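Local coordinates for protein cytokinin riboside 5'-monophosphate phosphoribohydrolase (Streptomyces coelicolor, PDB 5ZI9) that belongs to the possible lysine decarboxylase family of the SLOG clan, a group of proteins built on a Rossmann-like parallel sheet flanked by helices, at residues V94-G99 with D240-L245; I75-S80 with R98-A103; T188-Q193 with F198-F203; A69-A74 with K127-G132. All coordinates share one frame; numbering follows the deposited sequence. Where two conformers were deposited one is given.

Contact 1: residues V94-G99 with D240-L245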
loop_
_atom_site.group_PDB
_atom_site.type_symbol
_atom_site.label_atom_id
_atom_site.label_comp_id
_atom_site.label_asym_id
_atom_site.label_seq_id
_atom_site.Cartn_x
_atom_site.Cartn_y
_atom_site.Cartn_z
ATOM N N VAL B 94 -36.265 -14.944 14.573
ATOM C CA VAL B 94 -36.786 -15.163 13.195
ATOM C C VAL B 94 -37.777 -14.051 12.820
ATOM O O VAL B 94 -37.744 -13.473 11.724
ATOM C CB VAL B 94 -37.428 -16.564 13.012
ATOM C CG1 VAL B 94 -37.504 -16.932 11.533
ATOM C CG2 VAL B 94 -36.626 -17.646 13.724
ATOM N N ARG B 95 -38.657 -13.761 13.772
ATOM C CA ARG B 95 -39.688 -12.740 13.634
ATOM C C ARG B 95 -39.079 -11.378 13.282
ATOM O O ARG B 95 -39.584 -10.622 12.449
ATOM C CB ARG B 95 -40.439 -12.679 14.971
ATOM C CG ARG B 95 -41.946 -12.531 14.866
ATOM C CD ARG B 95 -42.666 -13.481 15.820
ATOM N NE ARG B 95 -43.673 -14.224 15.076
ATOM C CZ ARG B 95 -44.365 -15.250 15.544
ATOM N NH1 ARG B 95 -44.211 -15.684 16.787
ATOM N NH2 ARG B 95 -45.222 -15.838 14.749
ATOM N N LEU B 96 -37.971 -11.095 13.943
ATOM C CA LEU B 96 -37.234 -9.862 13.781
ATOM C C LEU B 96 -36.452 -9.757 12.457
ATOM O O LEU B 96 -36.484 -8.744 11.767
ATOM C CB LEU B 96 -36.279 -9.827 14.953
ATOM C CG LEU B 96 -35.521 -8.520 15.117
ATOM C CD1 LEU B 96 -36.393 -7.536 15.893
ATOM C CD2 LEU B 96 -34.187 -8.757 15.813
ATOM N N GLY B 97 -35.758 -10.824 12.101
ATOM C CA GLY B 97 -35.153 -10.923 10.789
ATOM C C GLY B 97 -36.132 -10.603 9.697
ATOM O O GLY B 97 -35.836 -9.868 8.769
ATOM N N ARG B 98 -37.330 -11.148 9.837
ATOM C CA ARG B 98 -38.410 -10.953 8.863
ATOM C C ARG B 98 -38.903 -9.541 8.896
ATOM O O ARG B 98 -39.097 -8.907 7.829
ATOM C CB ARG B 98 -39.582 -11.884 9.182
ATOM C CG ARG B 98 -39.884 -12.827 8.052
ATOM C CD ARG B 98 -40.425 -14.131 8.580
ATOM N NE ARG B 98 -41.850 -13.992 8.770
ATOM C CZ ARG B 98 -42.556 -14.628 9.685
ATOM N NH1 ARG B 98 -42.001 -15.500 10.543
ATOM N NH2 ARG B 98 -43.854 -14.385 9.724
ATOM N N GLY B 99 -39.135 -9.072 10.128
ATOM C CA GLY B 99 -39.537 -7.705 10.369
ATOM C C GLY B 99 -38.639 -6.711 9.643
ATOM O O GLY B 99 -39.124 -5.824 8.914
ATOM N N ASP B 240 -42.559 -6.202 16.665
ATOM C CA ASP B 240 -43.055 -5.119 15.786
ATOM C C ASP B 240 -42.731 -3.688 16.293
ATOM O O ASP B 240 -42.554 -2.768 15.469
ATOM C CB ASP B 240 -44.546 -5.279 15.469
ATOM C CG ASP B 240 -44.796 -6.306 14.403
ATOM O OD1 ASP B 240 -44.151 -6.242 13.358
ATOM O OD2 ASP B 240 -45.633 -7.198 14.601
ATOM N N GLU B 241 -42.609 -3.509 17.619
ATOM C CA GLU B 241 -42.097 -2.229 18.177
ATOM C C GLU B 241 -40.598 -2.025 17.822
ATOM O O GLU B 241 -40.212 -0.976 17.284
ATOM C CB GLU B 241 -42.310 -2.159 19.697
ATOM C CG GLU B 241 -42.003 -0.803 20.338
ATOM C CD GLU B 241 -42.161 -0.799 21.866
ATOM O OE1 GLU B 241 -42.120 0.272 22.463
ATOM O OE2 GLU B 241 -42.321 -1.843 22.508
ATOM N N ALA B 242 -39.779 -3.050 18.078
ATOM C CA ALA B 242 -38.348 -2.998 17.756
ATOM C C ALA B 242 -38.111 -2.613 16.343
ATOM O O ALA B 242 -37.287 -1.736 16.090
ATOM C CB ALA B 242 -37.651 -4.315 18.044
ATOM N N VAL B 243 -38.852 -3.221 15.422
ATOM C CA VAL B 243 -38.667 -2.894 14.007
ATOM C C VAL B 243 -39.073 -1.483 13.700
ATOM O O VAL B 243 -38.464 -0.831 12.875
ATOM C CB VAL B 243 -39.413 -3.875 13.084
ATOM C CG1 VAL B 243 -39.293 -3.479 11.613
ATOM C CG2 VAL B 243 -38.817 -5.264 13.266
ATOM N N ALA B 244 -40.126 -1.010 14.351
ATOM C CA ALA B 244 -40.618 0.334 14.087
ATOM C C ALA B 244 -39.619 1.394 14.569
ATOM O O ALA B 244 -39.349 2.405 13.867
ATOM C CB ALA B 244 -41.956 0.517 14.777
ATOM N N LEU B 245 -39.096 1.155 15.779
ATOM C CA LEU B 245 -38.090 2.030 16.378
ATOM C C LEU B 245 -36.900 2.232 15.473
ATOM O O LEU B 245 -36.466 3.367 15.281
ATOM C CB LEU B 245 -37.590 1.482 17.705
ATOM C CG LEU B 245 -38.589 1.657 18.861
ATOM C CD1 LEU B 245 -38.323 0.681 20.003
ATOM C CD2 LEU B 245 -38.563 3.098 19.349
#
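Gly99 and Val243 bring two neighbouring helices together: this is an apolar helix-helix contact, partly buried, between helix 88-102 and helix 239-249 near the C terminus. The segments run in roughly the same direction, with 34° between their axes and a closest approach of 9.5 Å. The tightest point is where Gly99 offers only backbone, and its CA lies 6.1 Å from the CA of Val243. Both methyls of Val243 lie against that backbone: CG1 sits 3.6 Å from Gly99 O, and CG2 is 3.9 Å from Gly99 CA. The valine torsion (chi1 176°) places CG1 anti to the backbone N, which leaves CG2 beside that N, and in this setting the two branches touch the same residue. One turn back, Leu96 extends its side chain across, and CD1 stands 4.1 Å from Ala242 CB and 4.2 Å from Val243 CG2. No hydrogen bond links the segments. Val243 also touches Ala103, and Ala242 rests on Thr236 of strand 234-236, while Val94 turns to helix 115-125. Such side-by-side helices, each following a parallel strand, form the helical layer on one face of a Rossmann-like alpha/beta/alpha fold.

Contact 2: residues I75-S80 with R98-A103. With EDO (1,2-ethanediol), chain J.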
loop_
_atom_site.group_PDB
_atom_site.type_symbol
_atom_site.label_atom_id
_atom_site.label_comp_id
_atom_site.label_asym_id
_atom_site.label_seq_id
_atom_site.Cartn_x
_atom_site.Cartn_y
_atom_site.Cartn_z
ATOM N N ILE B 75 -29.347 -3.555 9.102
ATOM C CA ILE B 75 -29.332 -3.530 10.560
ATOM C C ILE B 75 -28.497 -4.719 11.036
ATOM O O ILE B 75 -28.614 -5.796 10.496
ATOM C CB ILE B 75 -30.760 -3.627 11.128
ATOM C CG1 ILE B 75 -31.550 -2.357 10.804
ATOM C CG2 ILE B 75 -30.763 -3.937 12.624
ATOM C CD1 ILE B 75 -31.014 -1.080 11.401
ATOM N N SER B 76 -27.664 -4.514 12.039
ATOM C CA SER B 76 -26.812 -5.583 12.546
ATOM C C SER B 76 -27.451 -6.162 13.788
ATOM O O SER B 76 -27.746 -5.417 14.719
ATOM C CB SER B 76 -25.396 -5.094 12.862
ATOM O OG SER B 76 -24.650 -4.925 11.674
ATOM N N VAL B 77 -27.644 -7.488 13.787
ATOM C CA VAL B 77 -28.340 -8.194 14.869
ATOM C C VAL B 77 -27.398 -9.100 15.634
ATOM O O VAL B 77 -26.597 -9.799 15.046
ATOM C CB VAL B 77 -29.545 -8.993 14.321
ATOM C CG1 VAL B 77 -30.279 -9.712 15.459
ATOM C CG2 VAL B 77 -30.455 -8.028 13.587
ATOM N N PHE B 78 -27.505 -9.054 16.949
ATOM C CA PHE B 78 -26.607 -9.766 17.859
ATOM C C PHE B 78 -27.446 -10.489 18.862
ATOM O O PHE B 78 -28.596 -10.134 19.134
ATOM C CB PHE B 78 -25.688 -8.802 18.626
ATOM C CG PHE B 78 -24.857 -7.948 17.737
ATOM C CD1 PHE B 78 -23.645 -8.417 17.235
ATOM C CD2 PHE B 78 -25.320 -6.694 17.339
ATOM C CE1 PHE B 78 -22.917 -7.635 16.365
ATOM C CE2 PHE B 78 -24.577 -5.912 16.506
ATOM C CZ PHE B 78 -23.387 -6.387 16.003
ATOM N N GLY B 79 -26.834 -11.484 19.449
ATOM C CA GLY B 79 -27.493 -12.293 20.422
ATOM C C GLY B 79 -26.708 -13.561 20.584
ATOM O O GLY B 79 -25.839 -13.872 19.760
ATOM N N SER B 80 -27.043 -14.286 21.644
ATOM C CA SER B 80 -26.378 -15.535 22.027
ATOM C C SER B 80 -26.219 -16.549 20.915
ATOM O O SER B 80 -27.131 -16.765 20.108
ATOM C CB SER B 80 -27.113 -16.197 23.174
ATOM O OG SER B 80 -26.470 -17.384 23.558
ATOM N N ARG B 98 -37.330 -11.148 9.837
ATOM C CA ARG B 98 -38.410 -10.953 8.863
ATOM C C ARG B 98 -38.903 -9.541 8.896
ATOM O O ARG B 98 -39.097 -8.907 7.829
ATOM C CB ARG B 98 -39.582 -11.884 9.182
ATOM C CG ARG B 98 -39.884 -12.827 8.052
ATOM C CD ARG B 98 -40.425 -14.131 8.580
ATOM N NE ARG B 98 -41.850 -13.992 8.770
ATOM C CZ ARG B 98 -42.556 -14.628 9.685
ATOM N NH1 ARG B 98 -42.001 -15.500 10.543
ATOM N NH2 ARG B 98 -43.854 -14.385 9.724
ATOM N N GLY B 99 -39.135 -9.072 10.128
ATOM C CA GLY B 99 -39.537 -7.705 10.369
ATOM C C GLY B 99 -38.639 -6.711 9.643
ATOM O O GLY B 99 -39.124 -5.824 8.914
ATOM N N LEU B 100 -37.322 -6.893 9.789
ATOM C CA LEU B 100 -36.338 -5.930 9.225
ATOM C C LEU B 100 -36.312 -5.935 7.717
ATOM O O LEU B 100 -36.202 -4.879 7.095
ATOM C CB LEU B 100 -34.936 -6.180 9.784
ATOM C CG LEU B 100 -34.955 -5.977 11.310
ATOM C CD1 LEU B 100 -33.831 -6.714 12.000
ATOM C CD2 LEU B 100 -34.961 -4.511 11.695
ATOM N N VAL B 101 -36.441 -7.119 7.130
ATOM C CA VAL B 101 -36.488 -7.252 5.660
ATOM C C VAL B 101 -37.675 -6.457 5.107
ATOM O O VAL B 101 -37.519 -5.634 4.201
ATOM C CB VAL B 101 -36.568 -8.748 5.237
ATOM C CG1 VAL B 101 -36.865 -8.873 3.748
ATOM C CG2 VAL B 101 -35.254 -9.435 5.556
ATOM N N GLU B 102 -38.844 -6.722 5.692
ATOM C CA GLU B 102 -40.088 -6.061 5.334
ATOM C C GLU B 102 -39.998 -4.557 5.473
ATOM O O GLU B 102 -40.653 -3.848 4.719
ATOM C CB GLU B 102 -41.253 -6.600 6.183
ATOM C CG GLU B 102 -42.113 -7.641 5.475
ATOM C CD GLU B 102 -42.479 -8.823 6.349
ATOM O OE1 GLU B 102 -42.707 -8.651 7.585
ATOM O OE2 GLU B 102 -42.519 -9.954 5.789
ATOM N N ALA B 103 -39.197 -4.076 6.427
ATOM C CA ALA B 103 -38.928 -2.631 6.568
ATOM C C ALA B 103 -37.913 -2.044 5.578
ATOM O O ALA B 103 -37.647 -0.850 5.631
ATOM C CB ALA B 103 -38.500 -2.327 7.984
HETATM C C1 EDO J . -21.161 -11.948 18.905
HETATM O O1 EDO J . -21.135 -11.780 17.459
HETATM C C2 EDO J . -22.494 -12.605 19.340
HETATM O O2 EDO J . -23.631 -12.015 18.672
#
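Leu100 lays its two methyl groups against Ile75 and Val77, CD2 on Ile75 and CD1 on both, joining helix 88-102 to strand 74-78 inside the beta-alpha-beta unit that continues into strand 106-109. The three side chains are buried, and their orientations differ. Ile75 and Leu100 meet at about a right angle, so the leucine fork lies across the isoleucine, with CD2 4.1 Å from Ile75 CG1 and CD1 4.2 Å from Ile75 CG2. Both branches of Ile75 can take part because chi1 (-68°) sets CG1 beside the backbone N and CG2 anti to it. Val77 meets Leu100 at a slant and with one branch, its CG2 lying 4.0 Å from Leu100 CD1. CD1 therefore has methyls of two strand residues, two positions apart, as neighbours. This spacing is evidence that Ile75 and Val77 lie on the strand face turned to the helix, whereas Ser76 between them points away and hydrogen-bonds through OG to Phe163 O. Around the contact, Leu100 also rests on Val107 of strand 106-109, and Ile75 on Val246 of helix 239-249. Farther along, the Phe78 ring meets that of Phe163 edge-to-face. A 1,2-ethanediol, probably from the crystallisation liquor, lies where the strand gives way to loop, its O2 at the edge of the Phe78 ring and in the ring plane. That oxygen donates to Gly79 O at 3.1 Å, and it accepts a weak but nearly straight bond (177°) from Gly79 N at 3.3 Å.

Contact 3: residues T188-Q193 with F198-F203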
loop_
_atom_site.group_PDB
_atom_site.type_symbol
_atom_site.label_atom_id
_atom_site.label_comp_id
_atom_site.label_asym_id
_atom_site.label_seq_id
_atom_site.Cartn_x
_atom_site.Cartn_y
_atom_site.Cartn_z
ATOM N N THR B 188 -21.017 3.595 23.199
ATOM C CA THR B 188 -20.039 4.665 23.439
ATOM C C THR B 188 -19.814 5.444 22.156
ATOM O O THR B 188 -19.615 6.664 22.182
ATOM C CB THR B 188 -18.739 4.256 24.214
ATOM O OG1 THR B 188 -17.586 4.211 23.371
ATOM C CG2 THR B 188 -18.939 2.986 24.917
ATOM N N LEU B 189 -19.950 4.759 21.038
ATOM C CA LEU B 189 -19.869 5.399 19.763
ATOM C C LEU B 189 -20.960 6.439 19.650
ATOM O O LEU B 189 -20.720 7.519 19.126
ATOM C CB LEU B 189 -19.954 4.375 18.629
ATOM C CG LEU B 189 -18.650 3.633 18.288
ATOM C CD1 LEU B 189 -18.925 2.452 17.361
ATOM C CD2 LEU B 189 -17.646 4.565 17.632
ATOM N N VAL B 190 -22.154 6.127 20.155
ATOM C CA VAL B 190 -23.273 7.072 20.083
ATOM C C VAL B 190 -23.137 8.149 21.161
ATOM O O VAL B 190 -23.328 9.343 20.867
ATOM C CB VAL B 190 -24.622 6.319 20.091
ATOM C CG1 VAL B 190 -25.780 7.188 20.550
ATOM C CG2 VAL B 190 -24.899 5.803 18.687
ATOM N N GLN B 191 -22.800 7.739 22.383
ATOM C CA GLN B 191 -22.532 8.687 23.463
ATOM C C GLN B 191 -21.464 9.717 23.121
ATOM O O GLN B 191 -21.578 10.859 23.476
ATOM C CB GLN B 191 -22.085 7.963 24.731
ATOM C CG GLN B 191 -21.911 8.889 25.940
ATOM C CD GLN B 191 -21.282 8.191 27.145
ATOM O OE1 GLN B 191 -20.216 7.564 27.029
ATOM N NE2 GLN B 191 -21.932 8.291 28.297
ATOM N N THR B 192 -20.407 9.315 22.452
ATOM C CA THR B 192 -19.340 10.259 22.137
ATOM C C THR B 192 -19.579 11.026 20.853
ATOM O O THR B 192 -18.773 11.877 20.475
ATOM C CB THR B 192 -18.020 9.517 21.984
ATOM O OG1 THR B 192 -18.171 8.535 20.958
ATOM C CG2 THR B 192 -17.617 8.882 23.328
ATOM N N GLN B 193 -20.667 10.682 20.165
ATOM C CA GLN B 193 -21.123 11.319 18.929
ATOM C C GLN B 193 -20.201 11.064 17.772
ATOM O O GLN B 193 -20.189 11.830 16.848
ATOM C CB GLN B 193 -21.382 12.797 19.128
ATOM C CG GLN B 193 -22.145 13.076 20.413
ATOM C CD GLN B 193 -22.805 14.436 20.422
ATOM O OE1 GLN B 193 -22.148 15.478 20.302
ATOM N NE2 GLN B 193 -24.122 14.430 20.571
ATOM N N PHE B 198 -28.384 6.378 15.141
ATOM C CA PHE B 198 -28.008 4.982 15.199
ATOM C C PHE B 198 -28.772 4.333 16.331
ATOM O O PHE B 198 -28.282 4.223 17.454
ATOM C CB PHE B 198 -26.517 4.852 15.391
ATOM C CG PHE B 198 -25.959 3.514 14.987
ATOM C CD1 PHE B 198 -25.549 3.305 13.678
ATOM C CD2 PHE B 198 -25.816 2.479 15.926
ATOM C CE1 PHE B 198 -25.045 2.081 13.312
ATOM C CE2 PHE B 198 -25.293 1.259 15.570
ATOM C CZ PHE B 198 -24.907 1.061 14.266
ATOM N N PRO B 199 -30.015 3.920 16.033
ATOM C CA PRO B 199 -30.872 3.284 16.989
ATOM C C PRO B 199 -30.314 1.993 17.486
ATOM O O PRO B 199 -29.853 1.157 16.682
ATOM C CB PRO B 199 -32.132 2.978 16.187
ATOM C CG PRO B 199 -31.731 3.003 14.768
ATOM C CD PRO B 199 -30.688 4.066 14.725
ATOM N N ILE B 200 -30.389 1.825 18.798
ATOM C CA ILE B 200 -29.956 0.613 19.469
ATOM C C ILE B 200 -31.151 0.090 20.250
ATOM O O ILE B 200 -31.641 0.771 21.115
ATOM C CB ILE B 200 -28.803 0.928 20.426
ATOM C CG1 ILE B 200 -27.599 1.440 19.657
ATOM C CG2 ILE B 200 -28.361 -0.297 21.193
ATOM C CD1 ILE B 200 -26.592 2.126 20.560
ATOM N N VAL B 201 -31.586 -1.130 19.973
ATOM C CA VAL B 201 -32.755 -1.704 20.614
ATOM C C VAL B 201 -32.397 -3.016 21.289
ATOM O O VAL B 201 -31.898 -3.912 20.645
ATOM C CB VAL B 201 -33.838 -2.003 19.521
ATOM C CG1 VAL B 201 -35.056 -2.724 20.112
ATOM C CG2 VAL B 201 -34.225 -0.726 18.746
ATOM N N LEU B 202 -32.719 -3.181 22.562
ATOM C CA LEU B 202 -32.525 -4.477 23.232
ATOM C C LEU B 202 -33.840 -5.236 23.286
ATOM O O LEU B 202 -34.843 -4.670 23.591
ATOM C CB LEU B 202 -32.001 -4.310 24.654
ATOM C CG LEU B 202 -30.999 -3.204 25.027
ATOM C CD1 LEU B 202 -30.309 -3.570 26.324
ATOM C CD2 LEU B 202 -29.936 -2.947 23.979
ATOM N N PHE B 203 -33.833 -6.531 23.024
ATOM C CA PHE B 203 -35.030 -7.322 23.078
ATOM C C PHE B 203 -34.983 -8.201 24.312
ATOM O O PHE B 203 -34.037 -8.955 24.470
ATOM C CB PHE B 203 -35.125 -8.184 21.840
ATOM C CG PHE B 203 -36.468 -8.793 21.670
ATOM C CD1 PHE B 203 -36.806 -9.989 22.327
ATOM C CD2 PHE B 203 -37.428 -8.156 20.897
ATOM C CE1 PHE B 203 -38.072 -10.541 22.191
ATOM C CE2 PHE B 203 -38.691 -8.717 20.755
ATOM C CZ PHE B 203 -39.011 -9.912 21.398
#
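Phe198 meets Val190 at the start of the segment that leads into strand 200-203, within the beta-alpha-beta unit of strand 167-172, helix 177-191 and strand 200-203. The touching atom is Phe198 CB, 3.8 Å from Val190 CG2, and the same methyl lies 3.9 Å from Phe198 O. With CG anti to the backbone N (chi1 -160°), the phenylalanine carries its ring on to Phe170, which it meets edge-to-face, while Val190 approaches that ring obliquely. Pro199 points away. Ile200 turns back toward the helix: its CD1 is 4.5 Å from Val190 CG2, at the limit of contact, and the side chain also packs on Leu183, Ala186 and Leu187. Val201 then rests on Ala242 and Val246 of helix 239-249, and Leu202 returns to Leu183, evidence that the strand lies between two helical layers. Beyond Val190 the helix finishes in a Schellman motif at Gln193, which has positive phi. In that last turn Thr188 O is gripped twice, from opposite faces of its carbonyl plane, by Thr192 N at 2.8 Å and by Thr192 OG1 at 2.7 Å.

Contact 4: residues A69-A74 with K127-G132. With EDO (1,2-ethanediol), chain M.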
loop_
_atom_site.group_PDB
_atom_site.type_symbol
_atom_site.label_atom_id
_atom_site.label_comp_id
_atom_site.label_asym_id
_atom_site.label_seq_id
_atom_site.Cartn_x
_atom_site.Cartn_y
_atom_site.Cartn_z
ATOM N N ALA B 69 -19.696 -4.353 -1.147
ATOM C CA ALA B 69 -19.772 -3.096 -1.893
ATOM C C ALA B 69 -21.163 -2.666 -2.299
ATOM O O ALA B 69 -21.400 -1.482 -2.418
ATOM C CB ALA B 69 -18.893 -3.142 -3.126
ATOM N N GLU B 70 -22.060 -3.618 -2.531
ATOM C CA GLU B 70 -23.391 -3.311 -3.030
ATOM C C GLU B 70 -24.431 -3.737 -2.017
ATOM O O GLU B 70 -25.559 -4.042 -2.355
ATOM C CB GLU B 70 -23.590 -3.952 -4.431
ATOM C CG GLU B 70 -23.589 -2.934 -5.588
ATOM C CD GLU B 70 -22.622 -3.280 -6.711
ATOM O OE1 GLU B 70 -22.505 -4.489 -7.027
ATOM O OE2 GLU B 70 -21.973 -2.346 -7.264
ATOM N N LEU B 71 -24.060 -3.741 -0.751
ATOM C CA LEU B 71 -25.035 -4.004 0.297
ATOM C C LEU B 71 -26.007 -2.866 0.326
ATOM O O LEU B 71 -25.577 -1.729 0.239
ATOM C CB LEU B 71 -24.387 -4.056 1.679
ATOM C CG LEU B 71 -24.193 -5.398 2.365
ATOM C CD1 LEU B 71 -24.210 -5.186 3.872
ATOM C CD2 LEU B 71 -25.220 -6.448 1.982
ATOM N N PRO B 72 -27.314 -3.150 0.452
ATOM C CA PRO B 72 -28.282 -2.074 0.728
ATOM C C PRO B 72 -28.268 -1.716 2.206
ATOM O O PRO B 72 -27.534 -2.328 2.956
ATOM C CB PRO B 72 -29.618 -2.716 0.343
ATOM C CG PRO B 72 -29.419 -4.151 0.652
ATOM C CD PRO B 72 -27.998 -4.439 0.243
ATOM N N PRO B 73 -29.063 -0.732 2.630
ATOM C CA PRO B 73 -29.215 -0.369 4.028
ATOM C C PRO B 73 -29.455 -1.568 4.924
ATOM O O PRO B 73 -30.293 -2.409 4.577
ATOM C CB PRO B 73 -30.464 0.487 3.995
ATOM C CG PRO B 73 -30.379 1.191 2.696
ATOM C CD PRO B 73 -29.582 0.329 1.753
ATOM N N ALA B 74 -28.731 -1.666 6.047
ATOM C CA ALA B 74 -28.825 -2.859 6.893
ATOM C C ALA B 74 -28.938 -2.547 8.343
ATOM O O ALA B 74 -28.674 -1.431 8.753
ATOM C CB ALA B 74 -27.620 -3.748 6.683
ATOM N N LYS B 127 -37.472 -13.351 1.981
ATOM C CA LYS B 127 -36.779 -13.164 0.709
ATOM C C LYS B 127 -35.914 -11.893 0.664
ATOM O O LYS B 127 -35.877 -11.200 -0.339
ATOM C CB LYS B 127 -37.797 -13.191 -0.459
ATOM C CG LYS B 127 -39.017 -14.130 -0.283
ATOM C CD LYS B 127 -38.875 -15.523 -0.897
ATOM C CE LYS B 127 -39.233 -16.656 0.087
ATOM N NZ LYS B 127 -38.547 -17.943 -0.298
ATOM N N GLY B 128 -35.216 -11.588 1.753
ATOM C CA GLY B 128 -34.341 -10.408 1.805
ATOM C C GLY B 128 -32.892 -10.823 1.697
ATOM O O GLY B 128 -32.587 -11.997 1.468
ATOM N N THR B 129 -31.997 -9.867 1.910
ATOM C CA THR B 129 -30.561 -10.150 1.889
ATOM C C THR B 129 -30.044 -10.458 3.312
ATOM O O THR B 129 -30.181 -9.647 4.232
ATOM C CB THR B 129 -29.722 -9.093 1.137
ATOM O OG1 THR B 129 -28.669 -8.643 1.973
ATOM C CG2 THR B 129 -30.497 -7.921 0.709
ATOM N N SER B 130 -29.471 -11.657 3.463
ATOM C CA SER B 130 -29.053 -12.227 4.760
ATOM C C SER B 130 -27.523 -12.325 4.839
ATOM O O SER B 130 -26.927 -13.100 4.125
ATOM C CB SER B 130 -29.631 -13.606 4.911
ATOM O OG SER B 130 -29.219 -14.219 6.104
ATOM N N VAL B 131 -26.900 -11.500 5.687
ATOM C CA VAL B 131 -25.425 -11.401 5.789
ATOM C C VAL B 131 -24.898 -12.071 7.074
ATOM O O VAL B 131 -25.454 -11.944 8.184
ATOM C CB VAL B 131 -24.911 -9.943 5.660
ATOM C CG1 VAL B 131 -23.388 -9.879 5.437
ATOM C CG2 VAL B 131 -25.584 -9.239 4.510
ATOM N N GLY B 132 -23.831 -12.831 6.877
ATOM C CA GLY B 132 -23.124 -13.500 7.985
ATOM C C GLY B 132 -21.639 -13.186 7.949
ATOM O O GLY B 132 -20.942 -13.663 7.072
HETATM C C1 EDO M . -33.181 -6.151 2.351
HETATM O O1 EDO M . -33.368 -7.494 2.889
HETATM C C2 EDO M . -33.866 -5.950 1.012
HETATM O O2 EDO M . -32.961 -6.493 0.013
#
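Leu71 and Pro72, in the loop between helix 50-67 and strand 74-78, lean on Thr129, just before strand 130-135, and on Val131 inside it. Apolar contacts carry most of this. Leu71 CD2 is the central atom, 3.8 Å from Val131 CG2, and the two side chains meet at a slant. The first torsion of Leu71 (chi1 -105°, away from a staggered position) brings the branched end to the strand, although the nearest CA atoms, those of Leu71 and Thr129, are 8.4 Å apart. Pro72 and Thr129 reach toward each other tip to tip, with CG of the proline 3.9 Å from CG2 of the threonine. A looser van der Waals approach puts Leu71 CD2 at 4.1 Å from Thr129 OG1.

No hydrogen bond spans the two segments, and the polar links go to other partners. Thr129 N donates to O1 of a 1,2-ethanediol, probably from the crystallisation liquor, at 2.9 Å with an N-H...O angle of 158°. Ser130, pointing away from the loop, has its OG bonded to Asn120 ND2 of helix 115-125 and to Tyr146 O.

Backbone pairing explains the separation. Pro73 bonds to Ala106 and Thr129 to Val107, so strand 106-109 lies between the two partners, and Leu71 also packs on Ile108 of that strand. The loop entering one strand thus reaches over the next to a third, on the face opposite helix 115-125, within the parallel sheet of a Rossmann-like fold.

How the contacts relate
From the N terminus, 69-74 opens contact 4 and 75-80, directly after it, opens contact 2. Segment 94-99 then opens contact 1 before 98-103 closes contact 2; these two share Arg98 and Gly99, and Leu96 CD2 lies 4.0 Å from Val77 CG1. Contact 4 closes at 127-132, so contact 2 lies wholly within its span, whereas contact 1 crosses it. Contact 3 opens and closes between 188 and 203, inside the long loop that contact 1 completes at 240-245, where Ala242 CB is 3.7 Å from Val201 CG1. Contacts 2, 3 and 4 reach the same parallel sheet, while contact 1 joins two helices on one of its faces.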